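Local coordinates for protein peptidoglycan N-acetylglucosamine deacetylase (Agathobacter rectalis, PDB 5JMU) that probably acts as a zinc-dependent hydrolase of carbon-nitrogen bonds other than peptide bonds, presumably removing acetyl groups from N-acetylglucosamine in peptidoglycan, at residues I22-D27 against Q198-G203; G174-N179 against N206-L211. All blocks are in the same frame, centred on the assembly; numbering follows the deposited sequence. Where two conformers were deposited one is given.

Interaction 1: I22-D27 against Q198-G203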
loop_
_atom_site.group_PDB
_atom_site.type_symbol
_atom_site.label_atom_id
_atom_site.label_comp_id
_atom_site.label_asym_id
_atom_site.label_seq_id
_atom_site.Cartn_x
_atom_site.Cartn_y
_atom_site.Cartn_z
ATOM N N ILE A 22 -5.901 -7.028 -10.557
ATOM C CA ILE A 22 -6.124 -6.447 -9.215
ATOM C C ILE A 22 -4.842 -6.528 -8.404
ATOM O O ILE A 22 -4.288 -7.634 -8.184
ATOM C CB ILE A 22 -7.257 -7.168 -8.457
ATOM C CG1 ILE A 22 -8.562 -7.119 -9.278
ATOM C CG2 ILE A 22 -7.464 -6.495 -7.074
ATOM C CD1 ILE A 22 -9.647 -8.031 -8.743
ATOM N N TYR A 23 -4.406 -5.372 -7.910
ATOM C CA TYR A 23 -3.307 -5.332 -6.954
ATOM C C TYR A 23 -3.963 -5.108 -5.604
ATOM O O TYR A 23 -4.386 -3.975 -5.311
ATOM C CB TYR A 23 -2.325 -4.200 -7.266
ATOM C CG TYR A 23 -1.620 -4.290 -8.621
ATOM C CD1 TYR A 23 -0.470 -5.052 -8.797
ATOM C CD2 TYR A 23 -2.072 -3.517 -9.702
ATOM C CE1 TYR A 23 0.177 -5.083 -10.035
ATOM C CE2 TYR A 23 -1.427 -3.545 -10.950
ATOM C CZ TYR A 23 -0.302 -4.326 -11.111
ATOM O OH TYR A 23 0.329 -4.346 -12.340
ATOM N N LEU A 24 -4.058 -6.154 -4.771
ATOM C CA LEU A 24 -4.520 -5.946 -3.395
ATOM C C LEU A 24 -3.366 -5.325 -2.611
ATOM O O LEU A 24 -2.210 -5.811 -2.672
ATOM C CB LEU A 24 -4.928 -7.277 -2.728
ATOM C CG LEU A 24 -6.168 -7.941 -3.283
ATOM C CD1 LEU A 24 -6.357 -9.312 -2.602
ATOM C CD2 LEU A 24 -7.357 -7.047 -3.026
ATOM N N THR A 25 -3.640 -4.230 -1.909
ATOM C CA THR A 25 -2.596 -3.596 -1.099
ATOM C C THR A 25 -3.105 -3.328 0.291
ATOM O O THR A 25 -4.294 -3.069 0.507
ATOM C CB THR A 25 -2.075 -2.273 -1.716
ATOM O OG1 THR A 25 -3.036 -1.196 -1.551
ATOM C CG2 THR A 25 -1.794 -2.475 -3.209
ATOM N N PHE A 26 -2.192 -3.352 1.255
ATOM C CA PHE A 26 -2.548 -3.252 2.677
ATOM C C PHE A 26 -1.643 -2.244 3.380
ATOM O O PHE A 26 -0.399 -2.439 3.407
ATOM C CB PHE A 26 -2.421 -4.640 3.342
ATOM C CG PHE A 26 -3.349 -5.666 2.716
ATOM C CD1 PHE A 26 -4.691 -5.739 3.127
ATOM C CD2 PHE A 26 -2.894 -6.505 1.700
ATOM C CE1 PHE A 26 -5.599 -6.636 2.521
ATOM C CE2 PHE A 26 -3.772 -7.420 1.078
ATOM C CZ PHE A 26 -5.133 -7.475 1.490
ATOM N N ASP A 27 -2.270 -1.249 4.017
ATOM C CA ASP A 27 -1.537 -0.195 4.743
ATOM C C ASP A 27 -1.600 -0.400 6.208
ATOM O O ASP A 27 -2.567 -0.978 6.731
ATOM C CB ASP A 27 -2.144 1.217 4.534
ATOM C CG ASP A 27 -1.770 1.853 3.212
ATOM O OD1 ASP A 27 -1.202 1.185 2.335
ATOM O OD2 ASP A 27 -2.144 3.045 3.091
ATOM N N GLN A 198 -13.460 -13.556 0.314
ATOM C CA GLN A 198 -14.554 -13.400 -0.639
ATOM C C GLN A 198 -14.158 -12.527 -1.822
ATOM O O GLN A 198 -14.600 -12.799 -2.941
ATOM C CB GLN A 198 -15.756 -12.806 0.042
ATOM C CG GLN A 198 -16.528 -13.790 0.873
ATOM C CD GLN A 198 -17.509 -13.022 1.745
ATOM O OE1 GLN A 198 -18.643 -12.744 1.336
ATOM N NE2 GLN A 198 -17.069 -12.631 2.931
ATOM N N ILE A 199 -13.322 -11.501 -1.583
ATOM C CA ILE A 199 -12.846 -10.660 -2.675
ATOM C C ILE A 199 -12.039 -11.500 -3.680
ATOM O O ILE A 199 -12.245 -11.394 -4.896
ATOM C CB ILE A 199 -11.997 -9.480 -2.117
ATOM C CG1 ILE A 199 -12.925 -8.463 -1.419
ATOM C CG2 ILE A 199 -11.206 -8.770 -3.224
ATOM C CD1 ILE A 199 -12.142 -7.492 -0.442
ATOM N N ILE A 200 -11.138 -12.339 -3.180
ATOM C CA ILE A 200 -10.361 -13.215 -4.060
ATOM C C ILE A 200 -11.265 -14.243 -4.781
ATOM O O ILE A 200 -11.102 -14.464 -6.009
ATOM C CB ILE A 200 -9.251 -13.927 -3.294
ATOM C CG1 ILE A 200 -8.182 -12.903 -2.857
ATOM C CG2 ILE A 200 -8.599 -14.996 -4.213
ATOM C CD1 ILE A 200 -7.193 -13.478 -1.833
ATOM N N GLN A 201 -12.183 -14.858 -4.050
ATOM C CA GLN A 201 -13.088 -15.807 -4.686
ATOM C C GLN A 201 -13.831 -15.143 -5.844
ATOM O O GLN A 201 -13.914 -15.704 -6.943
ATOM C CB GLN A 201 -14.106 -16.351 -3.680
ATOM C CG GLN A 201 -13.448 -17.308 -2.674
ATOM C CD GLN A 201 -14.380 -17.736 -1.546
ATOM O OE1 GLN A 201 -15.228 -16.986 -1.098
ATOM N NE2 GLN A 201 -14.191 -18.942 -1.074
ATOM N N TRP A 202 -14.366 -13.957 -5.592
ATOM C CA TRP A 202 -15.107 -13.270 -6.647
ATOM C C TRP A 202 -14.194 -12.919 -7.832
ATOM O O TRP A 202 -14.534 -13.159 -9.002
ATOM C CB TRP A 202 -15.777 -11.997 -6.108
ATOM C CG TRP A 202 -16.527 -11.296 -7.183
ATOM C CD1 TRP A 202 -17.835 -11.507 -7.561
ATOM C CD2 TRP A 202 -16.014 -10.290 -8.055
ATOM N NE1 TRP A 202 -18.148 -10.693 -8.619
ATOM C CE2 TRP A 202 -17.059 -9.919 -8.924
ATOM C CE3 TRP A 202 -14.780 -9.640 -8.162
ATOM C CZ2 TRP A 202 -16.884 -8.943 -9.920
ATOM C CZ3 TRP A 202 -14.615 -8.680 -9.134
ATOM C CH2 TRP A 202 -15.653 -8.333 -9.982
ATOM N N GLY A 203 -13.040 -12.341 -7.528
ATOM C CA GLY A 203 -12.162 -11.909 -8.599
ATOM C C GLY A 203 -11.733 -13.099 -9.437
ATOM O O GLY A 203 -11.806 -13.049 -10.675
#
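Leu24 puts its two methyl groups on two successive isoleucines of a helix, one branch for each. CD1 reaches CG1 of Ile200 at 4.0 Å, and CD2 meets CG2 of Ile199 at 4.2 Å, so the fork straddles the helix surface and does not press on a single point. The leucine extends well out from its strand: CG sits beside the backbone N, and CD1 then continues anti to CA (chi2 175°), which carries that methyl to the helix. Ile200 does not start out aimed at the strand, but its CG1 arm comes nearer and meets the leucine at a slant. Ile199 does face the strand, and its side chain also packs on Val171 of helix 164-175. After Leu24, the residue most shielded by the other segment is Ile22, two positions earlier, which also points at the helix although its nearest approach is longer: its CD1 lies 4.6 Å from CA of Gly203, where the helix backbone has no side chain in between. The domain is the catalytic part of a longer membrane protein and has the NodB-homology fold of carbohydrate esterase family 4, a distorted barrel of parallel strands jacketed by helices. Strand 21-27 belongs to its sheet, and helix 196-205 is one of the outer helices. The strand's other face behaves quite differently. Thr25 OG1 hydrogen-bonds to Val183 O and to Arg115, and Asp27, the residue just before the zinc ligand Asp28, forms a salt bridge with Arg115.

Interaction 2: G174-N179 against N206-L211. With ACT (acetate ion), chain B.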
loop_
_atom_site.group_PDB
_atom_site.type_symbol
_atom_site.label_atom_id
_atom_site.label_comp_id
_atom_site.label_asym_id
_atom_site.label_seq_id
_atom_site.Cartn_x
_atom_site.Cartn_y
_atom_site.Cartn_z
ATOM N N GLY A 174 -15.879 -1.428 -6.891
ATOM C CA GLY A 174 -14.835 -0.532 -7.391
ATOM C C GLY A 174 -13.908 -1.107 -8.466
ATOM O O GLY A 174 -13.491 -0.402 -9.395
ATOM N N VAL A 175 -13.564 -2.389 -8.348
ATOM C CA VAL A 175 -12.686 -3.046 -9.319
ATOM C C VAL A 175 -13.286 -3.038 -10.712
ATOM O O VAL A 175 -12.574 -2.978 -11.712
ATOM C CB VAL A 175 -12.382 -4.489 -8.839
ATOM C CG1 VAL A 175 -12.031 -5.419 -9.976
ATOM C CG2 VAL A 175 -11.268 -4.456 -7.753
ATOM N N GLN A 176 -14.616 -3.118 -10.781
ATOM C CA GLN A 176 -15.255 -3.215 -12.089
ATOM C C GLN A 176 -15.180 -1.912 -12.878
ATOM O O GLN A 176 -15.512 -1.889 -14.069
ATOM C CB GLN A 176 -16.709 -3.645 -11.928
ATOM C CG GLN A 176 -16.803 -5.101 -11.451
ATOM C CD GLN A 176 -18.219 -5.506 -11.202
ATOM O OE1 GLN A 176 -19.003 -5.645 -12.142
ATOM N NE2 GLN A 176 -18.584 -5.649 -9.939
ATOM N N SER A 177 -14.755 -0.844 -12.223
ATOM C CA SER A 177 -14.562 0.420 -12.907
ATOM C C SER A 177 -13.250 0.511 -13.656
ATOM O O SER A 177 -13.078 1.460 -14.407
ATOM C CB SER A 177 -14.595 1.577 -11.911
ATOM O OG SER A 177 -15.849 1.565 -11.259
ATOM N N HIS A 178 -12.335 -0.444 -13.443
ATOM C CA HIS A 178 -10.962 -0.283 -13.913
ATOM C C HIS A 178 -10.447 -1.554 -14.521
ATOM O O HIS A 178 -10.638 -2.624 -13.968
ATOM C CB HIS A 178 -10.002 0.100 -12.759
ATOM C CG HIS A 178 -10.392 1.380 -12.075
ATOM N ND1 HIS A 178 -10.309 2.615 -12.688
ATOM C CD2 HIS A 178 -10.862 1.604 -10.824
ATOM C CE1 HIS A 178 -10.753 3.548 -11.846
ATOM N NE2 HIS A 178 -11.083 2.964 -10.708
ATOM N N ASN A 179 -9.749 -1.432 -15.636
ATOM C CA ASN A 179 -9.077 -2.605 -16.182
ATOM C C ASN A 179 -7.960 -3.060 -15.270
ATOM O O ASN A 179 -7.678 -4.270 -15.150
ATOM C CB ASN A 179 -8.529 -2.278 -17.568
ATOM C CG ASN A 179 -8.000 -3.503 -18.277
ATOM O OD1 ASN A 179 -8.572 -4.584 -18.168
ATOM N ND2 ASN A 179 -6.911 -3.327 -19.003
ATOM N N ASN A 206 -14.344 -14.319 -11.745
ATOM C CA ASN A 206 -14.755 -13.385 -12.798
ATOM C C ASN A 206 -13.621 -12.967 -13.754
ATOM O O ASN A 206 -13.728 -11.948 -14.414
ATOM C CB ASN A 206 -15.388 -12.154 -12.181
ATOM C CG ASN A 206 -16.809 -12.442 -11.728
ATOM O OD1 ASN A 206 -17.736 -12.381 -12.538
ATOM N ND2 ASN A 206 -16.973 -12.854 -10.453
ATOM N N GLY A 207 -12.552 -13.744 -13.816
ATOM C CA GLY A 207 -11.536 -13.522 -14.850
ATOM C C GLY A 207 -10.446 -12.546 -14.452
ATOM O O GLY A 207 -9.602 -12.176 -15.277
ATOM N N TYR A 208 -10.465 -12.126 -13.195
ATOM C CA TYR A 208 -9.423 -11.213 -12.709
ATOM C C TYR A 208 -8.176 -11.971 -12.248
ATOM O O TYR A 208 -8.275 -13.117 -11.744
ATOM C CB TYR A 208 -9.936 -10.344 -11.542
ATOM C CG TYR A 208 -10.956 -9.342 -11.981
ATOM C CD1 TYR A 208 -12.298 -9.707 -12.142
ATOM C CD2 TYR A 208 -10.571 -8.063 -12.321
ATOM C CE1 TYR A 208 -13.237 -8.802 -12.573
ATOM C CE2 TYR A 208 -11.519 -7.122 -12.771
ATOM C CZ TYR A 208 -12.846 -7.521 -12.888
ATOM O OH TYR A 208 -13.810 -6.648 -13.307
ATOM N N THR A 209 -7.025 -11.307 -12.392
ATOM C CA THR A 209 -5.724 -11.839 -11.937
ATOM C C THR A 209 -5.204 -10.936 -10.831
ATOM O O THR A 209 -5.104 -9.722 -11.035
ATOM C CB THR A 209 -4.695 -11.883 -13.078
ATOM O OG1 THR A 209 -5.205 -12.781 -14.078
ATOM C CG2 THR A 209 -3.368 -12.429 -12.536
ATOM N N PHE A 210 -4.882 -11.523 -9.676
ATOM C CA PHE A 210 -4.275 -10.810 -8.550
ATOM C C PHE A 210 -2.786 -10.826 -8.654
ATOM O O PHE A 210 -2.171 -11.897 -8.798
ATOM C CB PHE A 210 -4.709 -11.445 -7.235
ATOM C CG PHE A 210 -6.169 -11.233 -6.935
ATOM C CD1 PHE A 210 -7.118 -12.140 -7.429
ATOM C CD2 PHE A 210 -6.591 -10.168 -6.168
ATOM C CE1 PHE A 210 -8.496 -11.950 -7.196
ATOM C CE2 PHE A 210 -7.920 -9.979 -5.895
ATOM C CZ PHE A 210 -8.904 -10.872 -6.424
ATOM N N LEU A 211 -2.182 -9.630 -8.597
ATOM C CA LEU A 211 -0.742 -9.509 -8.709
ATOM C C LEU A 211 -0.179 -8.666 -7.570
ATOM O O LEU A 211 -0.885 -7.809 -7.022
ATOM C CB LEU A 211 -0.398 -8.856 -10.034
ATOM C CG LEU A 211 -0.710 -9.585 -11.330
ATOM C CD1 LEU A 211 -0.378 -8.684 -12.532
ATOM C CD2 LEU A 211 0.092 -10.864 -11.345
HETATM C C ACT B . -9.157 4.104 -15.561
HETATM O O ACT B . -10.086 4.809 -16.003
HETATM O OXT ACT B . -9.387 2.871 -15.416
HETATM C CH3 ACT B . -7.830 4.698 -15.212
HETATM O O HOH W 1 -12.859 -4.382 -14.428
#
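Tyr208 and Val175 reach toward each other across the contact, and their meeting is its tight part. In the conformer of Val175 given here, CG1 comes obliquely onto the CE2 side of the ring, with CE2 and CZ its nearest atoms. The valine was modelled in two conformers, so the very short spacing should not be pressed. Trp202 also meets the tyrosine ring, their planes at about 30°, and Val175 itself packs further on Ile22 and Val183.

Moving toward the phenol oxygen, the packing thins out. Gln176 runs across the tyrosine at about a right angle. With its CG turned beside the backbone N (chi1 -69°), that carbon passes 3.8 Å from Tyr208 OH, while the amide NE2 turns back to hydrogen-bond to Ile172 O in the preceding helical turn. The hydroxyl instead takes up a water, 2.7 Å from OH and near the plane of the ring. That same water donates to His178 O at 2.9 Å, so the polar link between the segments is indirect. Val175 to His178 form a type I turn closed by His178 N bonding to Val175 O. On the outer side of the turn the histidine ring meets an acetate, probably from the crystallisation liquor: ND1 donates to OXT at 2.9 Å in an almost straight bond (173°). Two helix-to-strand connections thus lie side by side, one leading from helix 164-175 into strand 180-186 and the other from helix 196-205 into strand 209-210, as expected at the N-terminal end of the parallel strands in an alpha/beta barrel-like fold.

Overall arrangement
Both interactions gather around the start of strand 21-27, with centres about 9 Å apart. Interaction 1 is buried and wholly apolar, a helix laid against the sheet; interaction 2 sits nearer the surface, where an aromatic contact gives way to water. Helix 196-205 and strand 209-210 follow one another in the chain, so the helix of the first leads directly into the second. The joint is backbone: Ile22 N to Thr209 O and Ile22 O to Leu211 N, both 2.9 Å and probably hydrogen bonds, set the two strands side by side. Neither contact touches the zinc site, which lies beyond the other end of strand 21-27.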